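Local coordinates for protein endo-1,3-beta-glucanase (Streptomyces sioyaensis, PDB 3DGT) that hydrolyses internal 1,3-beta-glucosidic linkages of 1,3-beta-glucans, this chain being the catalytic domain, of glycoside hydrolase family 16, of a longer, probably secreted protein, at residues 31-36 / 82-87; 97-102 / 194-199; 120-125 / 239-244; 141-146 / 204-209. One frame throughout, in Å; residues are numbered along the deposited sequence.

In the fold
All four contacts are buried, but at different depths: contact 3 is centred about 5 Å from the middle of the chain, contact 4 about 10 Å, contact 1 about 12 Å and contact 2 about 16 Å. Contacts 1, 2 and 3 are antiparallel strand pairings, whereas contact 4 packs side chains across strands that share no hydrogen bond. Strands 80-87 and 236-244 are neighbours, so contacts 1 and 3 adjoin through I85 N and L240 O. Strand 205-210 pairs with 191-198 in the same way, joining contacts 2 and 4. Charged pairs mark contacts 1 and 2; contact 3 relies on indole packing and one indole-amide bond, and contact 4 on apolar side chains.

Contact 1: 31-36 / 82-87; sequences QFDTGT and SGRIET
Q31 and E86 form an antiparallel hydrogen-bonded pair, with Q31 N donating to E86 O at 2.7 Å and E86 N donating back to Q31 O, and F32 and I85 follow as the non-hydrogen-bonded pair, their CA atoms 4.7 Å apart. Pairing runs one residue further, where D33 N donates to R84 O at 2.9 Å; beyond it a water links D33 O and R84 N. On one face I85 and F32 lie side by side and point the same way. With I85 CG1 between the backbone N and the carbonyl carbon (chi1 64°), the CG2 branch is left to meet F32 CD1 at 3.7 Å. Strand 80-87 bonds on its other side to strand 236-244, I85 to L240, so the short strand 30-32 extends a sheet of the beta-jelly-roll sandwich of family 16. The opposite face is polar. R84 is extended from CG to NE and presents its guanidinium edge to D33, NE to OD2 at 3.0 Å, in a salt bridge bent to 145° at the hydrogen, with the carboxylate plane turned 44° away. The position of D33 OD2 is doubtful, because it is modelled too close to E86. Further partners hold this group of charges: Y38 OH is hydrogen-bonded to both R84 NH2 and E86 OE2, and R131 makes a salt bridge with E86 OE1. A leucine in place of R84 would probably leave Y38 OH without its NH2 partner and take a positive charge from beside the acidic pair. Q31 CG lies 3.5 Å from E86 O.

Contact 2: 97-102 / 194-199; sequences GGKLRV and TMEWDR
The R101 guanidinium and the E196 carboxylate lie almost in one plane, 11° apart, and meet at their edges. R101 grips side-on with two nitrogens on a single oxygen: NE reaches E196 OE1 at 2.8 Å, on the anti lone pair, and NH2 reaches the same OE1 at 2.9 Å from nearly straight ahead of the C-O bond. The W197 indole is approached obliquely by L100, CD2 to CE3 at 4.1 Å, and the ring of F236 meets it at a steep angle. L100, V102, M195 and W197 share this buried face, where M195, bent at chi2 (-73°) and again at chi3, brings CE to V102 CG2 at 3.7 Å. Backbone bonds join L100 with W197 and V102 with M195 in both directions, so strands 99-107 and 191-198 run antiparallel within the jelly-roll sandwich; the axes of the short segments 99-102 and 194-198 come within 4.6 Å. At the end of the pairing G97 N donates to R199 O from 53° above the carbonyl plane. On the R101 face K99 runs beside D198, its NZ 4.2 Å from D198 OD2, beyond salt-bridge range. D198 OD1 is hydrogen-bonded to S200 OG, and R207 NH1 makes salt bridges with both E196 OE2 and D198 OD2. E196 therefore has a different arginine at each carboxylate oxygen, one from each neighbouring strand, an arrangement likely to stabilise its negative charge and hold its plane fixed.

Contact 3: 120-125 / 239-244; sequences WPAFWM and ILNVAM
W120 begins the pairing opposite A243, the two exchanging backbone bonds; A243 N sits well above the carbonyl plane of W120 O, and W120 CB lies 3.9 Å from A243 CB. W120 NE1 is hydrogen-bonded to E147. P121, which has no N-H, occupies a non-hydrogen-bonded position, where none is needed for the pairing; its CB lies 4.2 Å from V242 CG2. A122 N donates to N241 O, and A122 CB touches N241 OD1. F123 turns to the other face, CD1 against L240 CD2 at 3.7 Å, and packs on V102, A104 and L106 of strand 99-107. The two faces thus differ as in the family 16 jelly roll: F123 and L240 fill the space between the sheets, while W120 and W124 lie on the side of E147 and E142, consistent with the substrate cleft. W124 holds CG between its backbone N and carbonyl carbon (chi1 56°), which brings the indole back across strand 239-244. I239 CB then sits over the five-membered ring in a CH-pi contact, 3.7 Å from its centroid and 21° off the normal. At the indole edge W124 NE1 donates to N241 OD1 at 2.7 Å, in the ring plane and nearly in line with the amide C=O, the amide itself turned 83° to the ring. The carbonyl carbon of M125 lies 4.1 Å from I239 CD1, while the M125 sulfur touches V102 and M195.

Contact 4: 141-146 / 204-209; sequences GELDIM and EAIRFS
F208 takes the largest share of this contact: its ring reaches from strand 205-210 to L143, D144 and I145. The ring edge faces L143, with CZ 4.2 Å from L143 CB. F208 CE1 comes to 3.6 Å from D144 O and 4.3 Å from I145 CG1, while CD1 lies 4.0 Å from I145 CA. L143, the second most covered residue, also meets I206 tip to tip, CD2 to CD1 at 4.0 Å. No direct hydrogen bond joins the segments: the axes of the short segments 142-144 and 205-209 come no closer than 9.5 Å, at 26°, the spacing of facing layers in a beta sandwich, with these side chains between them. I145 and M146 both face F123 in a classic beta bulge, and the sequence ELDIME fits the E-x-D-x-x-E signature of family 16 laminarinases, so F208 probably packs beneath the active-site strand. D144 directs its CB away from strand 205-209, to the other side from L143. An alanine at F208 would remove the ring and would probably leave L143 and I145 facing a gap between the layers. Where the chain turns at I145, a water donates to I145 O at 2.6 Å and to S209 O at 2.8 Å.

Contact 1: 31-36 / 82-87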
loop_
_atom_site.group_PDB
_atom_site.type_symbol
_atom_site.label_atom_id
_atom_site.label_comp_id
_atom_site.label_asym_id
_atom_site.label_seq_id
_atom_site.Cartn_x
_atom_site.Cartn_y
_atom_site.Cartn_z
ATOM N N GLN A 31 11.642 -5.827 5.003
ATOM C CA GLN A 31 12.873 -5.100 4.714
ATOM C C GLN A 31 12.612 -3.609 4.573
ATOM O O GLN A 31 11.537 -3.194 4.145
ATOM C CB GLN A 31 13.589 -5.659 3.485
ATOM C CG GLN A 31 12.740 -5.819 2.242
ATOM C CD GLN A 31 13.442 -6.681 1.215
ATOM O OE1 GLN A 31 13.751 -7.853 1.465
ATOM N NE2 GLN A 31 13.728 -6.099 0.068
ATOM N N PHE A 32 13.605 -2.806 4.933
ATOM C CA PHE A 32 13.475 -1.357 4.883
ATOM C C PHE A 32 13.916 -0.775 3.550
ATOM O O PHE A 32 14.977 -1.123 3.026
ATOM C CB PHE A 32 14.351 -0.717 5.961
ATOM C CG PHE A 32 13.921 -1.024 7.362
ATOM C CD1 PHE A 32 12.934 -0.261 7.979
ATOM C CD2 PHE A 32 14.519 -2.057 8.077
ATOM C CE1 PHE A 32 12.532 -0.532 9.281
ATOM C CE2 PHE A 32 14.120 -2.336 9.388
ATOM C CZ PHE A 32 13.126 -1.567 9.987
ATOM N N ASP A 33 13.101 0.133 3.019
ATOM C CA ASP A 33 13.531 0.990 1.915
ATOM C C ASP A 33 14.039 2.275 2.560
ATOM O O ASP A 33 13.425 2.782 3.498
ATOM C CB ASP A 33 12.356 1.299 0.978
ATOM C CG ASP A 33 11.870 0.085 0.214
ATOM O OD1 ASP A 33 12.619 -0.895 0.092
ATOM O OD2 ASP A 33 10.723 0.126 -0.289
ATOM N N THR A 34 15.187 2.773 2.109
ATOM C CA THR A 34 15.773 3.944 2.756
ATOM C C THR A 34 16.230 4.982 1.750
ATOM O O THR A 34 16.451 4.670 0.580
ATOM C CB THR A 34 16.956 3.583 3.696
ATOM O OG1 THR A 34 18.005 2.980 2.929
ATOM C CG2 THR A 34 16.516 2.623 4.811
ATOM N N GLY A 35 16.374 6.215 2.225
ATOM C CA GLY A 35 16.801 7.318 1.379
ATOM C C GLY A 35 15.682 7.816 0.496
ATOM O O GLY A 35 14.502 7.746 0.862
ATOM N N THR A 36 16.063 8.318 -0.674
ATOM C CA THR A 36 15.131 8.944 -1.594
ATOM C C THR A 36 14.861 8.099 -2.839
ATOM O O THR A 36 14.171 8.554 -3.752
ATOM C CB THR A 36 15.648 10.332 -2.037
ATOM O OG1 THR A 36 16.921 10.169 -2.672
ATOM C CG2 THR A 36 15.802 11.289 -0.830
ATOM N N SER A 82 10.413 9.528 6.770
ATOM C CA SER A 82 9.282 8.652 7.028
ATOM C C SER A 82 9.728 7.206 6.902
ATOM O O SER A 82 10.929 6.926 6.894
ATOM C CB SER A 82 8.130 8.965 6.072
ATOM O OG SER A 82 6.935 8.368 6.544
ATOM N N GLY A 83 8.765 6.291 6.817
ATOM C CA GLY A 83 9.053 4.861 6.708
ATOM C C GLY A 83 8.409 4.245 5.486
ATOM O O GLY A 83 7.348 4.685 5.032
ATOM N N ARG A 84 9.082 3.223 4.968
ATOM C CA ARG A 84 8.642 2.449 3.798
ATOM C C ARG A 84 9.230 1.063 3.932
ATOM O O ARG A 84 10.442 0.875 3.781
ATOM C CB ARG A 84 9.131 3.102 2.498
ATOM C CG ARG A 84 8.713 2.383 1.221
ATOM C CD ARG A 84 9.190 3.161 0.002
ATOM N NE ARG A 84 9.089 2.392 -1.242
ATOM C CZ ARG A 84 8.542 2.845 -2.372
ATOM N NH1 ARG A 84 8.030 4.069 -2.443
ATOM N NH2 ARG A 84 8.512 2.058 -3.447
ATOM N N ILE A 85 8.376 0.098 4.263
ATOM C CA ILE A 85 8.826 -1.282 4.450
ATOM C C ILE A 85 8.160 -2.204 3.449
ATOM O O ILE A 85 7.027 -1.950 3.034
ATOM C CB ILE A 85 8.638 -1.783 5.901
ATOM C CG1 ILE A 85 7.160 -1.829 6.309
ATOM C CG2 ILE A 85 9.465 -0.924 6.855
ATOM C CD1 ILE A 85 6.954 -2.501 7.671
ATOM N N GLU A 86 8.884 -3.243 3.030
ATOM C CA GLU A 86 8.359 -4.239 2.087
ATOM C C GLU A 86 8.527 -5.641 2.631
ATOM O O GLU A 86 9.475 -5.927 3.363
ATOM C CB GLU A 86 9.099 -4.179 0.742
ATOM C CG GLU A 86 9.302 -2.786 0.198
ATOM C CD GLU A 86 9.912 -2.763 -1.190
ATOM O OE1 GLU A 86 10.198 -3.834 -1.772
ATOM O OE2 GLU A 86 10.107 -1.653 -1.691
ATOM N N THR A 87 7.635 -6.537 2.244
ATOM C CA THR A 87 7.803 -7.921 2.671
ATOM C C THR A 87 9.089 -8.482 2.082
ATOM O O THR A 87 9.455 -8.196 0.933
ATOM C CB THR A 87 6.603 -8.816 2.289
ATOM O OG1 THR A 87 6.313 -8.677 0.891
ATOM C CG2 THR A 87 5.375 -8.446 3.122
HETATM O O HOH W 1 11.767 2.674 5.858
#

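Contact 2: 97-102 / 194-199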
loop_
_atom_site.group_PDB
_atom_site.type_symbol
_atom_site.label_atom_id
_atom_site.label_comp_id
_atom_site.label_asym_id
_atom_site.label_seq_id
_atom_site.Cartn_x
_atom_site.Cartn_y
_atom_site.Cartn_z
ATOM N N GLY A 97 -7.350 -21.177 -10.745
ATOM C CA GLY A 97 -8.499 -21.804 -10.109
ATOM C C GLY A 97 -8.696 -21.336 -8.682
ATOM O O GLY A 97 -9.793 -21.439 -8.148
ATOM N N GLY A 98 -7.637 -20.816 -8.065
ATOM C CA GLY A 98 -7.698 -20.392 -6.666
ATOM C C GLY A 98 -7.964 -18.913 -6.467
ATOM O O GLY A 98 -8.144 -18.164 -7.429
ATOM N N LYS A 99 -7.996 -18.500 -5.206
ATOM C CA LYS A 99 -8.136 -17.083 -4.863
ATOM C C LYS A 99 -7.106 -16.704 -3.811
ATOM O O LYS A 99 -6.660 -17.543 -3.033
ATOM C CB LYS A 99 -9.539 -16.775 -4.322
ATOM C CG LYS A 99 -10.690 -17.146 -5.242
ATOM C CD LYS A 99 -12.017 -16.697 -4.639
ATOM C CE LYS A 99 -13.188 -17.288 -5.410
ATOM N NZ LYS A 99 -14.506 -16.962 -4.787
ATOM N N LEU A 100 -6.757 -15.420 -3.782
ATOM C CA LEU A 100 -5.889 -14.872 -2.744
ATOM C C LEU A 100 -6.538 -13.632 -2.179
ATOM O O LEU A 100 -7.192 -12.901 -2.907
ATOM C CB LEU A 100 -4.517 -14.511 -3.324
ATOM C CG LEU A 100 -3.356 -14.381 -2.332
ATOM C CD1 LEU A 100 -2.838 -15.762 -1.921
ATOM C CD2 LEU A 100 -2.237 -13.530 -2.933
ATOM N N ARG A 101 -6.382 -13.406 -0.877
ATOM C CA ARG A 101 -6.750 -12.118 -0.274
ATOM C C ARG A 101 -5.551 -11.524 0.429
ATOM O O ARG A 101 -4.901 -12.197 1.228
ATOM C CB ARG A 101 -7.924 -12.253 0.711
ATOM C CG ARG A 101 -9.271 -12.359 0.025
ATOM C CD ARG A 101 -10.381 -12.636 1.007
ATOM N NE ARG A 101 -11.668 -12.767 0.322
ATOM C CZ ARG A 101 -12.836 -12.954 0.935
ATOM N NH1 ARG A 101 -12.907 -13.042 2.263
ATOM N NH2 ARG A 101 -13.941 -13.069 0.207
ATOM N N VAL A 102 -5.268 -10.259 0.127
ATOM C CA VAL A 102 -4.204 -9.514 0.797
ATOM C C VAL A 102 -4.882 -8.371 1.530
ATOM O O VAL A 102 -5.621 -7.604 0.922
ATOM C CB VAL A 102 -3.149 -9.001 -0.221
ATOM C CG1 VAL A 102 -2.043 -8.214 0.492
ATOM C CG2 VAL A 102 -2.563 -10.187 -1.000
ATOM N N THR A 194 -8.756 -4.534 1.637
ATOM C CA THR A 194 -8.591 -5.901 1.135
ATOM C C THR A 194 -8.558 -5.950 -0.384
ATOM O O THR A 194 -9.324 -5.258 -1.061
ATOM C CB THR A 194 -9.757 -6.800 1.622
ATOM O OG1 THR A 194 -9.915 -6.647 3.037
ATOM C CG2 THR A 194 -9.507 -8.275 1.307
ATOM N N MET A 195 -7.657 -6.775 -0.901
ATOM C CA MET A 195 -7.592 -7.087 -2.316
ATOM C C MET A 195 -7.850 -8.580 -2.447
ATOM O O MET A 195 -7.143 -9.381 -1.834
ATOM C CB MET A 195 -6.201 -6.725 -2.842
ATOM C CG MET A 195 -5.987 -6.867 -4.352
ATOM S SD MET A 195 -5.874 -8.577 -4.952
ATOM C CE MET A 195 -4.498 -9.213 -4.012
ATOM N N GLU A 196 -8.888 -8.945 -3.206
ATOM C CA GLU A 196 -9.109 -10.338 -3.570
ATOM C C GLU A 196 -8.751 -10.558 -5.038
ATOM O O GLU A 196 -9.260 -9.876 -5.930
ATOM C CB GLU A 196 -10.540 -10.801 -3.281
ATOM C CG GLU A 196 -10.787 -12.243 -3.742
ATOM C CD GLU A 196 -12.193 -12.721 -3.487
ATOM O OE1 GLU A 196 -12.543 -12.959 -2.320
ATOM O OE2 GLU A 196 -12.943 -12.889 -4.460
ATOM N N TRP A 197 -7.858 -11.516 -5.254
ATOM C CA TRP A 197 -7.351 -11.868 -6.562
ATOM C C TRP A 197 -7.981 -13.217 -6.885
ATOM O O TRP A 197 -7.662 -14.236 -6.255
ATOM C CB TRP A 197 -5.837 -11.962 -6.445
ATOM C CG TRP A 197 -5.018 -12.278 -7.673
ATOM C CD1 TRP A 197 -5.447 -12.653 -8.923
ATOM C CD2 TRP A 197 -3.594 -12.310 -7.708
ATOM N NE1 TRP A 197 -4.352 -12.880 -9.744
ATOM C CE2 TRP A 197 -3.208 -12.680 -9.011
ATOM C CE3 TRP A 197 -2.600 -12.038 -6.755
ATOM C CZ2 TRP A 197 -1.867 -12.795 -9.384
ATOM C CZ3 TRP A 197 -1.271 -12.158 -7.120
ATOM C CH2 TRP A 197 -0.918 -12.524 -8.425
ATOM N N ASP A 198 -8.903 -13.198 -7.843
ATOM C CA ASP A 198 -9.781 -14.324 -8.140
ATOM C C ASP A 198 -9.395 -14.979 -9.466
ATOM O O ASP A 198 -9.670 -14.443 -10.545
ATOM C CB ASP A 198 -11.230 -13.822 -8.173
ATOM C CG ASP A 198 -12.244 -14.934 -8.281
ATOM O OD1 ASP A 198 -11.836 -16.090 -8.518
ATOM O OD2 ASP A 198 -13.456 -14.647 -8.128
ATOM N N ARG A 199 -8.746 -16.134 -9.376
ATOM C CA ARG A 199 -8.385 -16.891 -10.573
ATOM C C ARG A 199 -9.332 -18.071 -10.780
ATOM O O ARG A 199 -9.000 -19.015 -11.503
ATOM C CB ARG A 199 -6.932 -17.378 -10.473
ATOM C CG ARG A 199 -5.910 -16.240 -10.387
ATOM C CD ARG A 199 -4.488 -16.767 -10.439
ATOM N NE ARG A 199 -4.140 -17.184 -11.796
ATOM C CZ ARG A 199 -3.018 -17.824 -12.115
ATOM N NH1 ARG A 199 -2.153 -18.156 -11.164
ATOM N NH2 ARG A 199 -2.768 -18.152 -13.378
#

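Contact 3: 120-125 / 239-244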
loop_
_atom_site.group_PDB
_atom_site.type_symbol
_atom_site.label_atom_id
_atom_site.label_comp_id
_atom_site.label_asym_id
_atom_site.label_seq_id
_atom_site.Cartn_x
_atom_site.Cartn_y
_atom_site.Cartn_z
ATOM N N TRP A 120 0.726 11.114 2.503
ATOM C CA TRP A 120 0.351 10.112 1.505
ATOM C C TRP A 120 0.622 8.689 2.008
ATOM O O TRP A 120 1.598 8.064 1.619
ATOM C CB TRP A 120 1.102 10.414 0.201
ATOM C CG TRP A 120 0.839 9.531 -1.003
ATOM C CD1 TRP A 120 -0.091 8.527 -1.132
ATOM C CD2 TRP A 120 1.480 9.644 -2.275
ATOM N NE1 TRP A 120 -0.028 7.987 -2.401
ATOM C CE2 TRP A 120 0.930 8.657 -3.119
ATOM C CE3 TRP A 120 2.498 10.467 -2.775
ATOM C CZ2 TRP A 120 1.343 8.494 -4.442
ATOM C CZ3 TRP A 120 2.907 10.300 -4.083
ATOM C CH2 TRP A 120 2.333 9.324 -4.904
ATOM N N PRO A 121 -0.253 8.176 2.886
ATOM C CA PRO A 121 -0.137 6.786 3.319
ATOM C C PRO A 121 -0.511 5.819 2.198
ATOM O O PRO A 121 -1.329 6.145 1.323
ATOM C CB PRO A 121 -1.158 6.694 4.458
ATOM C CG PRO A 121 -2.208 7.700 4.078
ATOM C CD PRO A 121 -1.414 8.848 3.504
ATOM N N ALA A 122 0.078 4.633 2.229
ATOM C CA ALA A 122 -0.199 3.622 1.206
ATOM C C ALA A 122 0.057 2.213 1.717
ATOM O O ALA A 122 0.956 1.974 2.538
ATOM C CB ALA A 122 0.601 3.888 -0.060
ATOM N N PHE A 123 -0.756 1.289 1.212
ATOM C CA PHE A 123 -0.623 -0.148 1.452
ATOM C C PHE A 123 -0.855 -0.772 0.097
ATOM O O PHE A 123 -1.927 -0.650 -0.481
ATOM C CB PHE A 123 -1.687 -0.599 2.462
ATOM C CG PHE A 123 -1.992 -2.080 2.447
ATOM C CD1 PHE A 123 -0.983 -3.030 2.583
ATOM C CD2 PHE A 123 -3.308 -2.516 2.360
ATOM C CE1 PHE A 123 -1.277 -4.393 2.592
ATOM C CE2 PHE A 123 -3.612 -3.876 2.380
ATOM C CZ PHE A 123 -2.598 -4.812 2.490
ATOM N N TRP A 124 0.169 -1.416 -0.438
ATOM C CA TRP A 124 0.135 -1.774 -1.847
ATOM C C TRP A 124 1.016 -2.971 -2.183
ATOM O O TRP A 124 1.719 -3.517 -1.320
ATOM C CB TRP A 124 0.450 -0.537 -2.711
ATOM C CG TRP A 124 1.763 0.159 -2.412
ATOM C CD1 TRP A 124 2.104 0.827 -1.269
ATOM C CD2 TRP A 124 2.882 0.276 -3.293
ATOM N NE1 TRP A 124 3.383 1.330 -1.372
ATOM C CE2 TRP A 124 3.876 1.023 -2.615
ATOM C CE3 TRP A 124 3.141 -0.180 -4.595
ATOM C CZ2 TRP A 124 5.124 1.317 -3.197
ATOM C CZ3 TRP A 124 4.372 0.123 -5.175
ATOM C CH2 TRP A 124 5.349 0.858 -4.474
ATOM N N MET A 125 0.936 -3.396 -3.437
ATOM C CA MET A 125 1.663 -4.572 -3.912
ATOM C C MET A 125 2.343 -4.247 -5.220
ATOM O O MET A 125 1.780 -3.529 -6.049
ATOM C CB MET A 125 0.710 -5.739 -4.145
ATOM C CG MET A 125 0.012 -6.249 -2.892
ATOM S SD MET A 125 -1.359 -7.379 -3.266
ATOM C CE MET A 125 -0.538 -8.830 -3.938
ATOM N N ILE A 239 3.952 -3.615 0.299
ATOM C CA ILE A 239 4.634 -2.407 0.776
ATOM C C ILE A 239 3.703 -1.603 1.689
ATOM O O ILE A 239 2.507 -1.477 1.407
ATOM C CB ILE A 239 5.111 -1.504 -0.407
ATOM C CG1 ILE A 239 5.949 -2.287 -1.427
ATOM C CG2 ILE A 239 5.892 -0.293 0.102
ATOM C CD1 ILE A 239 5.143 -2.820 -2.612
ATOM N N LEU A 240 4.250 -1.085 2.791
ATOM C CA LEU A 240 3.572 -0.104 3.657
ATOM C C LEU A 240 4.452 1.139 3.738
ATOM O O LEU A 240 5.652 1.031 3.968
ATOM C CB LEU A 240 3.386 -0.665 5.069
ATOM C CG LEU A 240 2.374 -1.799 5.236
ATOM C CD1 LEU A 240 2.608 -2.475 6.574
ATOM C CD2 LEU A 240 0.958 -1.278 5.155
ATOM N N ASN A 241 3.863 2.316 3.555
ATOM C CA ASN A 241 4.620 3.556 3.672
ATOM C C ASN A 241 3.754 4.750 3.986
ATOM O O ASN A 241 2.539 4.707 3.825
ATOM C CB ASN A 241 5.410 3.834 2.382
ATOM C CG ASN A 241 4.507 4.079 1.186
ATOM O OD1 ASN A 241 3.974 3.143 0.593
ATOM N ND2 ASN A 241 4.327 5.342 0.833
ATOM N N VAL A 242 4.396 5.824 4.431
ATOM C CA VAL A 242 3.762 7.136 4.378
ATOM C C VAL A 242 4.702 8.081 3.636
ATOM O O VAL A 242 5.727 8.513 4.157
ATOM C CB VAL A 242 3.369 7.694 5.773
ATOM C CG1 VAL A 242 2.613 9.007 5.593
ATOM C CG2 VAL A 242 2.512 6.684 6.567
ATOM N N ALA A 243 4.355 8.373 2.390
ATOM C CA ALA A 243 5.091 9.365 1.616
ATOM C C ALA A 243 4.696 10.760 2.090
ATOM O O ALA A 243 3.621 10.946 2.658
ATOM C CB ALA A 243 4.814 9.189 0.119
ATOM N N MET A 244 5.576 11.733 1.864
ATOM C CA MET A 244 5.286 13.139 2.132
ATOM C C MET A 244 5.463 13.949 0.852
ATOM O O MET A 244 6.575 14.075 0.336
ATOM C CB MET A 244 6.221 13.677 3.223
ATOM C CG MET A 244 5.901 15.095 3.702
ATOM S SD MET A 244 4.208 15.266 4.295
ATOM C CE MET A 244 4.139 13.765 5.342
#

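Contact 4: 141-146 / 204-209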
loop_
_atom_site.group_PDB
_atom_site.type_symbol
_atom_site.label_atom_id
_atom_site.label_comp_id
_atom_site.label_asym_id
_atom_site.label_seq_id
_atom_site.Cartn_x
_atom_site.Cartn_y
_atom_site.Cartn_z
ATOM N N GLY A 141 3.046 -4.696 -13.033
ATOM C CA GLY A 141 1.826 -4.747 -12.219
ATOM C C GLY A 141 1.980 -4.144 -10.837
ATOM O O GLY A 141 2.942 -4.445 -10.112
ATOM N N GLU A 142 1.019 -3.296 -10.481
ATOM C CA GLU A 142 0.933 -2.701 -9.149
ATOM C C GLU A 142 -0.510 -2.748 -8.690
ATOM O O GLU A 142 -1.412 -2.347 -9.422
ATOM C CB GLU A 142 1.414 -1.253 -9.153
ATOM C CG GLU A 142 1.314 -0.584 -7.773
ATOM C CD GLU A 142 2.027 0.743 -7.704
ATOM O OE1 GLU A 142 3.015 0.940 -8.439
ATOM O OE2 GLU A 142 1.621 1.590 -6.880
ATOM N N LEU A 143 -0.720 -3.252 -7.481
ATOM C CA LEU A 143 -2.046 -3.268 -6.894
ATOM C C LEU A 143 -2.044 -2.373 -5.674
ATOM O O LEU A 143 -1.456 -2.709 -4.651
ATOM C CB LEU A 143 -2.456 -4.695 -6.523
ATOM C CG LEU A 143 -2.368 -5.747 -7.631
ATOM C CD1 LEU A 143 -2.717 -7.133 -7.104
ATOM C CD2 LEU A 143 -3.252 -5.395 -8.818
ATOM N N ASP A 144 -2.659 -1.205 -5.811
ATOM C CA ASP A 144 -2.747 -0.257 -4.716
ATOM C C ASP A 144 -4.015 -0.544 -3.938
ATOM O O ASP A 144 -5.114 -0.256 -4.402
ATOM C CB ASP A 144 -2.732 1.173 -5.255
ATOM C CG ASP A 144 -1.441 1.501 -5.968
ATOM O OD1 ASP A 144 -0.362 1.115 -5.457
ATOM O OD2 ASP A 144 -1.486 2.170 -7.021
ATOM N N ILE A 145 -3.850 -1.154 -2.767
ATOM C CA ILE A 145 -4.999 -1.624 -1.974
ATOM C C ILE A 145 -5.606 -0.493 -1.133
ATOM O O ILE A 145 -6.831 -0.418 -0.947
ATOM C CB ILE A 145 -4.610 -2.827 -1.092
ATOM C CG1 ILE A 145 -3.898 -3.896 -1.936
ATOM C CG2 ILE A 145 -5.842 -3.413 -0.378
ATOM C CD1 ILE A 145 -3.338 -5.050 -1.102
ATOM N N MET A 146 -4.737 0.383 -0.633
ATOM C CA MET A 146 -5.160 1.617 0.006
ATOM C C MET A 146 -4.146 2.704 -0.319
ATOM O O MET A 146 -2.947 2.520 -0.102
ATOM C CB MET A 146 -5.273 1.435 1.527
ATOM C CG MET A 146 -5.718 2.690 2.320
ATOM S SD MET A 146 -4.507 4.058 2.482
ATOM C CE MET A 146 -3.197 3.238 3.384
ATOM N N GLU A 204 -10.540 -13.523 -15.278
ATOM C CA GLU A 204 -9.973 -13.368 -13.941
ATOM C C GLU A 204 -10.274 -11.967 -13.435
ATOM O O GLU A 204 -10.411 -11.032 -14.226
ATOM C CB GLU A 204 -8.465 -13.630 -13.960
ATOM C CG GLU A 204 -8.108 -15.096 -14.175
ATOM C CD GLU A 204 -6.619 -15.372 -14.018
ATOM O OE1 GLU A 204 -5.813 -14.431 -14.151
ATOM O OE2 GLU A 204 -6.248 -16.542 -13.781
ATOM N N ALA A 205 -10.398 -11.832 -12.122
ATOM C CA ALA A 205 -10.774 -10.548 -11.538
ATOM C C ALA A 205 -9.980 -10.234 -10.294
ATOM O O ALA A 205 -9.550 -11.129 -9.565
ATOM C CB ALA A 205 -12.263 -10.524 -11.219
ATOM N N ILE A 206 -9.799 -8.942 -10.072
ATOM C CA ILE A 206 -9.218 -8.430 -8.838
ATOM C C ILE A 206 -10.243 -7.464 -8.231
ATOM O O ILE A 206 -10.751 -6.571 -8.922
ATOM C CB ILE A 206 -7.835 -7.789 -9.099
ATOM C CG1 ILE A 206 -6.838 -8.911 -9.448
ATOM C CG2 ILE A 206 -7.372 -6.942 -7.891
ATOM C CD1 ILE A 206 -5.492 -8.442 -9.995
ATOM N N ARG A 207 -10.599 -7.679 -6.963
ATOM C CA ARG A 207 -11.591 -6.828 -6.303
ATOM C C ARG A 207 -11.001 -6.162 -5.082
ATOM O O ARG A 207 -10.402 -6.829 -4.237
ATOM C CB ARG A 207 -12.877 -7.587 -5.923
ATOM C CG ARG A 207 -12.708 -8.890 -5.166
ATOM C CD ARG A 207 -13.989 -9.732 -5.194
ATOM N NE ARG A 207 -14.444 -9.953 -6.562
ATOM C CZ ARG A 207 -14.344 -11.099 -7.236
ATOM N NH1 ARG A 207 -13.839 -12.188 -6.675
ATOM N NH2 ARG A 207 -14.769 -11.149 -8.484
ATOM N N PHE A 208 -11.161 -4.843 -5.010
ATOM C CA PHE A 208 -10.702 -4.066 -3.864
ATOM C C PHE A 208 -11.875 -3.672 -2.991
ATOM O O PHE A 208 -12.910 -3.206 -3.501
ATOM C CB PHE A 208 -9.999 -2.793 -4.318
ATOM C CG PHE A 208 -8.771 -3.029 -5.161
ATOM C CD1 PHE A 208 -7.531 -3.257 -4.563
ATOM C CD2 PHE A 208 -8.845 -2.984 -6.548
ATOM C CE1 PHE A 208 -6.399 -3.444 -5.351
ATOM C CE2 PHE A 208 -7.708 -3.167 -7.337
ATOM C CZ PHE A 208 -6.489 -3.400 -6.738
ATOM N N SER A 209 -11.705 -3.861 -1.684
ATOM C CA SER A 209 -12.754 -3.545 -0.715
ATOM C C SER A 209 -12.231 -2.791 0.499
ATOM O O SER A 209 -11.038 -2.831 0.812
ATOM C CB SER A 209 -13.474 -4.818 -0.275
ATOM O OG SER A 209 -12.573 -5.773 0.248
HETATM O O HOH W 2 -9.317 -0.888 -0.356
#